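Local coordinates for protein phosphoacetylglucosamine mutase (Aspergillus lentulus, PDB 5O9X) that interconverts the 6-phosphate and 1-phosphate of N-acetylglucosamine, probably through a bisphosphorylated sugar intermediate, on the route to UDP-N-acetylglucosamine, at residues Val357-Thr361 / Asp475-Lys479. The protein carries 1 engineered substitution. Sequence-based numbering, arbitrary orientation.
Sequences VCTNT and DAERK. With G16 (1,6-di-O-phosphono-alpha-D-glucopyranose), chain B.
A type I' beta turn, Asp-475 to Arg-478, carries Ala-476 and Glu-477 against the loop leaving edge strand 356-359, so that the C-terminal domain of this phosphohexomutase fold meets domain III beside the sugar-bisphosphate pocket. The direct bond is Thr-361 N to Glu-477 OE1, 2.9 Å with an N-H...O angle of 162°, meeting the oxygen nearly along its C-O axis. Beyond CG the Glu-477 chain is extended (chi2 172°), which takes the carboxylate past Asn-360; the two side chains cross at about a right angle. A salt bridge from Arg-505 to OE2 gives the carboxylate a second anchor within its own domain. Four waters supplement the joint: one donates to Thr-359 O and Ala-476 O, another joins Asn-360 OD1 to Glu-477 N, and two link Thr-361 to the carboxylate. Farther from the sugar, Cys-358 SG lies 3.9 Å from Ala-476 CB and 3.7 Å above the guanidinium plane of Arg-478, offset toward its rim. That guanidinium is held side-on by Asp-475, through NE to O and NH2 to OD1. On the pocket side, Thr-361 CG2, anti to its own N, approaches O4 of the bound glucose 1,6-bisphosphate to 3.5 Å.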
# COMPACT_ATOMS: atom_id res chain seq x y z
N VAL A 357 10.47 0.25 -14.70
CA VAL A 357 9.47 1.13 -15.30
C VAL A 357 9.15 2.11 -14.15
O VAL A 357 9.08 1.67 -13.00
CB VAL A 357 8.21 0.32 -15.69
CG1 VAL A 357 7.10 1.24 -16.25
CG2 VAL A 357 8.62 -0.72 -16.73
N CYS A 358 8.97 3.40 -14.45
CA CYS A 358 8.60 4.35 -13.41
C CYS A 358 7.17 4.74 -13.67
O CYS A 358 6.81 5.07 -14.81
CB CYS A 358 9.57 5.59 -13.50
SG CYS A 358 9.29 6.76 -12.14
N THR A 359 6.31 4.67 -12.67
CA THR A 359 4.90 5.02 -12.81
C THR A 359 4.53 6.15 -11.85
O THR A 359 5.34 6.54 -10.99
CB THR A 359 3.90 3.85 -12.54
OG1 THR A 359 3.87 3.56 -11.13
CG2 THR A 359 4.30 2.55 -13.31
N ASN A 360 3.31 6.66 -11.99
CA ASN A 360 2.77 7.61 -10.98
C ASN A 360 2.72 6.99 -9.58
O ASN A 360 2.65 5.76 -9.45
CB ASN A 360 1.30 8.01 -11.34
CG ASN A 360 1.21 8.94 -12.55
OD1 ASN A 360 2.21 9.25 -13.21
ND2 ASN A 360 -0.00 9.36 -12.85
N THR A 361 2.71 7.85 -8.56
CA THR A 361 2.51 7.44 -7.18
C THR A 361 1.13 6.82 -7.00
O THR A 361 0.12 7.31 -7.58
CB THR A 361 2.72 8.64 -6.26
OG1 THR A 361 4.13 8.79 -6.11
CG2 THR A 361 2.13 8.44 -4.87
N ASP A 475 4.75 12.87 -16.79
CA ASP A 475 5.95 12.05 -16.98
C ASP A 475 6.24 11.28 -15.69
O ASP A 475 7.30 11.47 -15.03
CB ASP A 475 7.14 12.93 -17.48
CG ASP A 475 8.40 12.11 -17.79
OD1 ASP A 475 8.33 10.88 -17.87
OD2 ASP A 475 9.48 12.70 -17.74
N ALA A 476 5.28 10.43 -15.31
CA ALA A 476 5.35 9.70 -14.02
C ALA A 476 5.54 10.74 -12.89
O ALA A 476 6.27 10.54 -11.89
CB ALA A 476 6.43 8.56 -14.05
N GLU A 477 4.80 11.85 -13.06
CA GLU A 477 4.77 12.97 -12.13
C GLU A 477 6.16 13.65 -11.87
O GLU A 477 6.34 14.29 -10.84
CB GLU A 477 4.02 12.57 -10.84
CG GLU A 477 2.56 12.13 -11.11
CD GLU A 477 1.95 11.58 -9.85
OE1 GLU A 477 2.53 10.61 -9.30
OE2 GLU A 477 1.06 12.23 -9.28
N ARG A 478 7.13 13.46 -12.76
CA ARG A 478 8.50 13.97 -12.54
C ARG A 478 8.69 15.44 -13.00
O ARG A 478 9.72 16.04 -12.72
CB ARG A 478 9.60 13.05 -13.17
CG ARG A 478 9.57 11.67 -12.50
CD ARG A 478 10.46 10.63 -13.21
NE ARG A 478 9.85 10.21 -14.49
CZ ARG A 478 10.39 9.20 -15.20
NH1 ARG A 478 11.46 8.57 -14.72
NH2 ARG A 478 9.85 8.83 -16.35
N LYS A 479 7.68 16.00 -13.69
CA LYS A 479 7.77 17.42 -14.15
C LYS A 479 6.45 18.10 -13.85
O LYS A 479 5.42 17.46 -13.98
CB LYS A 479 8.10 17.44 -15.67
CG LYS A 479 9.52 16.89 -15.97
CD LYS A 479 9.59 16.65 -17.49
CE LYS A 479 10.99 16.39 -18.04
NZ LYS A 479 11.62 15.24 -17.31
C1 G16 B . -1.21 6.01 -0.03
C2 G16 B . -1.09 5.21 -1.32
C3 G16 B . 0.41 5.08 -1.74
C4 G16 B . 1.13 6.41 -1.88
C5 G16 B . 0.98 7.16 -0.56
C6 G16 B . 1.39 8.62 -0.62
O1 G16 B . -0.53 5.31 1.02
O2 G16 B . -1.72 3.89 -1.25
O3 G16 B . 0.44 4.30 -2.87
O4 G16 B . 2.59 6.31 -2.16
O5 G16 B . -0.41 7.31 -0.19
O6 G16 B . 0.51 9.28 -1.64
P G16 B . 0.63 10.88 -1.85
O1P G16 B . 2.12 11.24 -2.07
O2P G16 B . 0.15 11.57 -0.55
O3P G16 B . -0.32 11.29 -3.00
P' G16 B . -1.28 4.81 2.38
O1X G16 B . -2.73 4.39 2.00
O2X G16 B . -1.42 6.06 3.31
O3X G16 B . -0.40 3.83 3.07
O HOH W 1 6.30 8.84 -9.88
O HOH W 2 2.39 11.50 -14.68
O HOH W 3 5.05 10.17 -8.15
O HOH W 4 -0.30 9.94 -8.12